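Local coordinates for protein catechol O-methyltransferase (Mycobacterium tuberculosis, PDB 6JCL) that transfers a methyl group from S-adenosyl-L-methionine to a hydroxyl of catechol-like compounds, using a divalent metal cation, at residues V167-G172 with D179-A184; D139-K142 with A147-Q150. All blocks are in the same frame, centred on the assembly; numbering follows the deposited sequence.

The two contacts follow one another along the chain, and their centres lie about 14 Å apart. Contact 2 sits at the active site. It joins the loop after strand 133-138 to helix 145-155, and it touches both S-adenosyl-L-homocysteine and the strontium ion held by Asp139, Asp165 and Asn166. Contact 1 lies farther out, in the loop that follows Asn166 and at the start of helix 180-194. It has its own strontium ion, bound by Asp179 and Asp181. The two meet directly: Ala184 CB packs on Lys142 O at 3.4 Å. The side chain of Arg169 in contact 1 comes within about 4 Å of that of Asn166.

Contact 1. Residues V167-G172 with D179-A184; sequences VIRGGG and DADAVA. With SR (strontium ion), chain L.
Arg169 meets Asp181 in a salt bridge between the loop and the first turn of helix 180-194. Its NE donates to Asp181 OD2 over 2.8 Å, with an N-H...O angle of 158°. The oxygen lies at the edge of the guanidinium, in its plane. The donor stands above the carboxylate plane, 37° out of it. The arginine chain bends at chi2 and chi3, which turns NE onto Asp181 OD2; CG and CD also lie 3.4 Å from that oxygen. Ala182 CB packs on Gly172 O at 3.6 Å.

Asp181 OD2 has a second positive partner. It binds a strontium ion at 2.7 Å, and Asp181 OD1 binds the same ion at 2.5 Å. Asp179 binds the ion as well, with OD1 also at 2.5 Å and OD2 as a longer ligand at 3.1 Å. The two cations would be expected to keep Asp181 ionised.

Asp179 is also the N-cap of the helix. With CG anti to the backbone N (chi1 -179°), the carboxylate turns back toward the first turn, where OD1 accepts from Ala182 N at 3.2 Å. One oxygen thus serves both helix and metal. Farther out, Arg169 NH1 forms a salt bridge with Asp212, tying the loop to the start of strand 212-219. This is an N-capped helix start with a peripheral metal site, next to the metal-binding loop of a class I methyltransferase fold.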
ATOM      1  N   VAL A 167     -11.896  -6.449  -0.638  1.00 13.98           N
ATOM      2  CA  VAL A 167     -12.901  -5.770   0.180  1.00 14.34           C
ATOM      3  C   VAL A 167     -13.802  -4.841  -0.636  1.00 16.43           C
ATOM      4  O   VAL A 167     -14.622  -4.138  -0.044  1.00 14.95           O
ATOM      5  CB  VAL A 167     -12.251  -4.984   1.341  1.00 14.43           C
ATOM      6  CG1 VAL A 167     -11.413  -5.903   2.243  1.00 15.78           C
ATOM      7  CG2 VAL A 167     -11.423  -3.814   0.799  1.00 14.27           C
ATOM      8  N   ILE A 168     -13.676  -4.806  -1.972  1.00 15.81           N
ATOM      9  CA  ILE A 168     -14.471  -3.896  -2.796  1.00 15.85           C
ATOM     10  C   ILE A 168     -15.418  -4.646  -3.728  1.00 15.67           C
ATOM     11  O   ILE A 168     -16.577  -4.231  -3.910  1.00 15.54           O
ATOM     12  CB  ILE A 168     -13.569  -2.924  -3.597  1.00 14.58           C
ATOM     13  CG1 ILE A 168     -12.602  -2.163  -2.657  1.00 15.18           C
ATOM     14  CG2 ILE A 168     -14.432  -1.959  -4.446  1.00 15.60           C
ATOM     15  CD1 ILE A 168     -13.306  -1.239  -1.640  1.00 17.01           C
ATOM     16  N   ARG A 169     -14.945  -5.734  -4.341  1.00 14.83           N
ATOM     17  CA  ARG A 169     -15.771  -6.641  -5.139  1.00 15.35           C
ATOM     18  C   ARG A 169     -16.581  -5.880  -6.196  1.00 18.41           C
ATOM     19  O   ARG A 169     -17.806  -6.004  -6.296  1.00 16.28           O
ATOM     20  CB  ARG A 169     -16.692  -7.488  -4.237  1.00 17.08           C
ATOM     21  CG  ARG A 169     -15.929  -8.388  -3.217  1.00 18.98           C
ATOM     22  CD  ARG A 169     -14.812  -9.230  -3.880  1.00 16.19           C
ATOM     23  NE  ARG A 169     -15.376  -9.920  -5.039  1.00 18.08           N
ATOM     24  CZ  ARG A 169     -14.882  -9.892  -6.274  1.00 20.40           C
ATOM     25  NH1 ARG A 169     -13.758  -9.244  -6.542  1.00 18.18           N
ATOM     26  NH2 ARG A 169     -15.558 -10.507  -7.261  1.00 19.46           N
ATOM     27  N   GLY A 170     -15.873  -5.097  -7.013  1.00 17.10           N
ATOM     28  CA  GLY A 170     -16.534  -4.411  -8.117  1.00 17.35           C
ATOM     29  C   GLY A 170     -17.616  -3.433  -7.711  1.00 19.23           C
ATOM     30  O   GLY A 170     -18.542  -3.189  -8.488  1.00 18.35           O
ATOM     31  N   GLY A 171     -17.513  -2.852  -6.517  1.00 16.46           N
ATOM     32  CA  GLY A 171     -18.515  -1.945  -6.010  1.00 17.01           C
ATOM     33  C   GLY A 171     -19.709  -2.623  -5.387  1.00 19.90           C
ATOM     34  O   GLY A 171     -20.631  -1.926  -4.945  1.00 20.07           O
ATOM     35  N   GLY A 172     -19.724  -3.960  -5.351  1.00 18.65           N
ATOM     36  CA  GLY A 172     -20.856  -4.683  -4.806  1.00 19.48           C
ATOM     37  C   GLY A 172     -21.104  -4.413  -3.340  1.00 18.61           C
ATOM     38  O   GLY A 172     -22.186  -4.723  -2.842  1.00 19.29           O
ATOM     39  N   ASP A 179     -24.893 -11.657  -2.398  1.00 20.82           N
ATOM     40  CA  ASP A 179     -23.548 -11.804  -2.956  1.00 19.88           C
ATOM     41  C   ASP A 179     -22.639 -11.962  -1.744  1.00 20.42           C
ATOM     42  O   ASP A 179     -22.335 -10.984  -1.067  1.00 20.77           O
ATOM     43  CB  ASP A 179     -23.202 -10.572  -3.784  1.00 20.82           C
ATOM     44  CG  ASP A 179     -21.822 -10.657  -4.413  1.00 25.50           C
ATOM     45  OD1 ASP A 179     -20.883 -11.219  -3.800  1.00 32.34           O
ATOM     46  OD2 ASP A 179     -21.691 -10.146  -5.538  1.00 34.64           O
ATOM     47  N   ALA A 180     -22.243 -13.199  -1.449  1.00 19.26           N
ATOM     48  CA  ALA A 180     -21.600 -13.480  -0.167  1.00 20.15           C
ATOM     49  C   ALA A 180     -20.319 -12.681   0.048  1.00 22.09           C
ATOM     50  O   ALA A 180     -20.117 -12.133   1.136  1.00 18.29           O
ATOM     51  CB  ALA A 180     -21.317 -14.972  -0.040  1.00 22.40           C
ATOM     52  N   ASP A 181     -19.449 -12.566  -0.968  1.00 17.46           N
ATOM     53  CA  ASP A 181     -18.187 -11.868  -0.715  1.00 16.68           C
ATOM     54  C   ASP A 181     -18.367 -10.359  -0.626  1.00 16.52           C
ATOM     55  O   ASP A 181     -17.644  -9.702   0.133  1.00 17.15           O
ATOM     56  CB  ASP A 181     -17.149 -12.243  -1.793  1.00 16.24           C
ATOM     57  CG  ASP A 181     -17.754 -12.229  -3.202  1.00 23.85           C
ATOM     58  OD1 ASP A 181     -18.418 -13.251  -3.539  1.00 50.78           O
ATOM     59  OD2 ASP A 181     -17.598 -11.249  -3.945  1.00 40.08           O
ATOM     60  N   ALA A 182     -19.365  -9.800  -1.307  1.00 16.93           N
ATOM     61  CA  ALA A 182     -19.625  -8.371  -1.168  1.00 16.95           C
ATOM     62  C   ALA A 182     -20.303  -8.041   0.167  1.00 17.40           C
ATOM     63  O   ALA A 182     -19.941  -7.064   0.827  1.00 17.26           O
ATOM     64  CB  ALA A 182     -20.462  -7.893  -2.359  1.00 17.37           C
ATOM     65  N   VAL A 183     -21.257  -8.862   0.596  1.00 18.05           N
ATOM     66  CA  VAL A 183     -21.866  -8.665   1.912  1.00 18.60           C
ATOM     67  C   VAL A 183     -20.809  -8.752   3.010  1.00 18.19           C
ATOM     68  O   VAL A 183     -20.756  -7.914   3.920  1.00 18.35           O
ATOM     69  CB  VAL A 183     -22.989  -9.689   2.129  1.00 19.45           C
ATOM     70  CG1 VAL A 183     -23.437  -9.656   3.574  1.00 20.04           C
ATOM     71  CG2 VAL A 183     -24.181  -9.358   1.228  1.00 20.11           C
ATOM     72  N   ALA A 184     -19.953  -9.774   2.938  1.00 17.78           N
ATOM     73  CA  ALA A 184     -18.900  -9.931   3.936  1.00 17.49           C
ATOM     74  C   ALA A 184     -17.925  -8.761   3.899  1.00 19.31           C
ATOM     75  O   ALA A 184     -17.486  -8.260   4.947  1.00 19.07           O
ATOM     76  CB  ALA A 184     -18.146 -11.251   3.712  1.00 17.24           C
TER
HETATM   77 SR    SR L 304     -19.458 -12.283  -5.591  0.85 16.99          SR

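Contact 2. Residues D139-K142 with A147-Q150. With SR (strontium ion), chain J; SAH (S-adenosyl-L-homocysteine), chain I.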
ATOM      1  N   ASP A 139      -7.000 -13.645   3.892  1.00 17.61           N
ATOM      2  CA  ASP A 139      -7.436 -13.921   2.525  1.00 14.88           C
ATOM      3  C   ASP A 139      -8.033 -15.328   2.425  1.00 18.88           C
ATOM      4  O   ASP A 139      -7.676 -16.115   1.544  1.00 18.59           O
ATOM      5  CB  ASP A 139      -6.275 -13.748   1.542  1.00 16.17           C
ATOM      6  CG  ASP A 139      -6.749 -13.729   0.084  1.00 16.96           C
ATOM      7  OD1 ASP A 139      -7.936 -13.362  -0.132  1.00 18.21           O
ATOM      8  OD2 ASP A 139      -5.955 -14.091  -0.827  1.00 17.93           O
ATOM      9  N   ALA A 140      -8.976 -15.654   3.311  1.00 18.34           N
ATOM     10  CA  ALA A 140      -9.544 -17.003   3.331  1.00 16.22           C
ATOM     11  C   ALA A 140     -11.047 -16.968   3.047  1.00 16.33           C
ATOM     12  O   ALA A 140     -11.458 -16.350   2.056  1.00 17.84           O
ATOM     13  CB  ALA A 140      -9.209 -17.696   4.660  1.00 16.81           C
ATOM     14  N   ASP A 141     -11.877 -17.612   3.884  1.00 17.97           N
ATOM     15  CA  ASP A 141     -13.336 -17.568   3.708  1.00 17.23           C
ATOM     16  C   ASP A 141     -13.868 -16.224   4.201  1.00 20.03           C
ATOM     17  O   ASP A 141     -13.616 -15.835   5.350  1.00 20.62           O
ATOM     18  CB  ASP A 141     -14.026 -18.730   4.426  1.00 19.62           C
ATOM     19  CG  ASP A 141     -13.592 -18.884   5.877  1.00 25.10           C
ATOM     20  OD1 ASP A 141     -12.395 -18.691   6.176  1.00 21.36           O
ATOM     21  OD2 ASP A 141     -14.452 -19.222   6.711  1.00 21.06           O
ATOM     22  N   LYS A 142     -14.566 -15.482   3.319  1.00 19.45           N
ATOM     23  CA  LYS A 142     -14.821 -14.073   3.617  1.00 19.39           C
ATOM     24  C   LYS A 142     -15.774 -13.876   4.789  1.00 17.60           C
ATOM     25  O   LYS A 142     -15.680 -12.853   5.484  1.00 19.15           O
ATOM     26  CB  LYS A 142     -15.378 -13.346   2.387  1.00 18.97           C
ATOM     27  CG  LYS A 142     -14.488 -13.471   1.151  1.00 18.13           C
ATOM     28  CD  LYS A 142     -13.022 -13.118   1.442  1.00 16.63           C
ATOM     29  CE  LYS A 142     -12.242 -12.888   0.149  1.00 22.28           C
ATOM     30  NZ  LYS A 142     -10.771 -12.919   0.419  1.00 23.75           N
ATOM     31  N   ALA A 147     -14.017 -12.463  12.360  1.00 20.28           N
ATOM     32  CA  ALA A 147     -13.388 -13.331  13.360  1.00 20.56           C
ATOM     33  C   ALA A 147     -11.867 -13.366  13.203  1.00 20.15           C
ATOM     34  O   ALA A 147     -11.129 -13.324  14.206  1.00 21.87           O
ATOM     35  CB  ALA A 147     -13.945 -14.745  13.252  1.00 20.94           C
ATOM     36  N   TYR A 148     -11.378 -13.453  11.956  1.00 19.25           N
ATOM     37  CA  TYR A 148      -9.932 -13.514  11.744  1.00 18.95           C
ATOM     38  C   TYR A 148      -9.262 -12.207  12.145  1.00 21.13           C
ATOM     39  O   TYR A 148      -8.131 -12.212  12.650  1.00 19.22           O
ATOM     40  CB  TYR A 148      -9.608 -13.853  10.281  1.00 18.11           C
ATOM     41  CG  TYR A 148     -10.130 -15.201   9.859  1.00 20.48           C
ATOM     42  CD1 TYR A 148     -10.304 -16.224  10.787  1.00 21.71           C
ATOM     43  CD2 TYR A 148     -10.444 -15.451   8.529  1.00 17.69           C
ATOM     44  CE1 TYR A 148     -10.796 -17.461  10.403  1.00 20.63           C
ATOM     45  CE2 TYR A 148     -10.938 -16.675   8.135  1.00 17.97           C
ATOM     46  CZ  TYR A 148     -11.098 -17.681   9.067  1.00 18.81           C
ATOM     47  OH  TYR A 148     -11.600 -18.897   8.669  1.00 19.84           O
ATOM     48  N   ILE A 149      -9.940 -11.077  11.927  1.00 18.68           N
ATOM     49  CA  ILE A 149      -9.384  -9.792  12.346  1.00 18.80           C
ATOM     50  C   ILE A 149      -9.303  -9.726  13.870  1.00 19.88           C
ATOM     51  O   ILE A 149      -8.298  -9.272  14.434  1.00 20.25           O
ATOM     52  CB  ILE A 149     -10.208  -8.626  11.765  1.00 19.71           C
ATOM     53  CG1 ILE A 149     -10.021  -8.542  10.255  1.00 19.25           C
ATOM     54  CG2 ILE A 149      -9.809  -7.288  12.438  1.00 21.07           C
ATOM     55  CD1 ILE A 149     -11.155  -7.770   9.570  1.00 22.82           C
ATOM     56  N   GLN A 150     -10.340 -10.214  14.562  1.00 20.52           N
ATOM     57  CA  GLN A 150     -10.289 -10.265  16.023  1.00 21.70           C
ATOM     58  C   GLN A 150      -9.130 -11.138  16.506  1.00 24.81           C
ATOM     59  O   GLN A 150      -8.413 -10.763  17.443  1.00 22.89           O
ATOM     60  CB  GLN A 150     -11.631 -10.758  16.569  1.00 25.77           C
ATOM     61  CG  GLN A 150     -12.729  -9.696  16.449  1.00 30.83           C
ATOM     62  CD  GLN A 150     -14.136 -10.234  16.679  1.00 44.46           C
ATOM     63  OE1 GLN A 150     -14.419 -11.411  16.443  1.00 43.51           O
ATOM     64  NE2 GLN A 150     -15.025  -9.367  17.145  1.00 52.24           N
TER
HETATM   65 SR    SR J 302      -7.646 -13.105  -2.579  0.85 18.14          SR
HETATM   66  N   SAH I 301      -3.768 -16.011  -0.546  1.00 17.72           N
HETATM   67  CA  SAH I 301      -3.746 -16.848  -1.755  1.00 17.33           C
HETATM   68  CB  SAH I 301      -5.174 -17.136  -2.207  1.00 15.62           C
HETATM   69  CG  SAH I 301      -6.078 -17.709  -1.119  1.00 17.46           C
HETATM   70  SD  SAH I 301      -7.610 -18.326  -1.863  1.00 18.27           S
HETATM   71  C   SAH I 301      -2.960 -16.180  -2.874  1.00 19.50           C
HETATM   72  O   SAH I 301      -2.088 -16.780  -3.514  1.00 20.33           O
HETATM   73  OXT SAH I 301      -3.179 -15.000  -3.118  1.00 18.49           O
HETATM   74  C5' SAH I 301      -8.475 -18.694  -0.318  1.00 17.28           C
HETATM   75  C4' SAH I 301      -7.961 -19.949   0.393  1.00 18.37           C
HETATM   76  O4' SAH I 301      -8.575 -20.000   1.666  1.00 19.40           O
HETATM   77  C3' SAH I 301      -8.324 -21.274  -0.291  1.00 22.17           C
HETATM   78  O3' SAH I 301      -7.130 -22.036  -0.466  1.00 23.25           O
HETATM   79  C2' SAH I 301      -9.265 -21.973   0.676  1.00 22.18           C
HETATM   80  O2' SAH I 301      -9.198 -23.394   0.639  1.00 19.78           O
HETATM   81  C1' SAH I 301      -8.847 -21.342   2.007  1.00 19.44           C
HETATM   82  N9  SAH I 301      -9.853 -21.410   3.078  1.00 19.51           N
HETATM   83  C8  SAH I 301     -11.220 -21.267   2.943  1.00 20.70           C
HETATM   84  N7  SAH I 301     -11.763 -21.392   4.173  1.00 19.75           N
HETATM   85  C5  SAH I 301     -10.766 -21.596   5.072  1.00 22.91           C
HETATM   86  C6  SAH I 301     -10.786 -21.801   6.451  1.00 23.46           C
HETATM   87  N6  SAH I 301     -11.931 -21.818   7.142  1.00 22.74           N
HETATM   88  N1  SAH I 301      -9.587 -21.978   7.100  1.00 21.69           N
HETATM   89  C2  SAH I 301      -8.391 -21.989   6.397  1.00 23.80           C
HETATM   90  N3  SAH I 301      -8.374 -21.802   5.032  1.00 20.33           N
HETATM   91  C4  SAH I 301      -9.562 -21.609   4.391  1.00 22.17           C
HETATM   92  O   HOH W   1      -5.655 -13.838  -3.984  1.00 20.56           O
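Tyr148 reaches from helix 145-155 to the loop 139-142 and ends at Asp141. Its OH donates to Asp141 OD1 over 2.6 Å, and the acceptor uses its syn lone pair. OD1 lies in the plane of the tyrosine ring, at its edge. The carboxylate and ring planes are turned 58° apart. Asp141 has its CG between the backbone N and the carbonyl carbon (chi1 50°), which brings the carboxylate to the phenol. Asp141 OD2 accepts from Asn144 ND2, so the group is gripped at both oxygens. Lower on the ring, Tyr148 CE2 touches Ala140 CB at 4.0 Å. Ala121, Leu122, Ile67 and Ile138 also pack on this tyrosine.

The loop follows a parallel strand of the Rossmann-like sheet and leads into the next helix, as in class I methyltransferases. Tyr148 OH and Asp141 OD1 each approach the adenine amino group N6 of S-adenosyl-L-homocysteine at 3.3 Å. Ala140 CB lies by the ribose and adenine of the ligand.

Next on the helix, Ile149 packs on Ile138 and on Thr188 and Met191 of helix 180-194. Gln150 also packs on Met191. From the loop, Lys142 touches the same helix, and its NZ forms a salt bridge with Asp139 OD1 at 2.9 Å. Lys142 NZ also donates to Asn166 OD1, bracing two metal ligands from the second shell. Both oxygens of Asp139 bind the strontium ion, OD1 at 2.5 Å; Asp165, Asn166 and a water are further ligands. Asp139 OD2 also accepts from the amino N of S-adenosyl-L-homocysteine at 2.9 Å, and the water donates to the ligand's carboxylate.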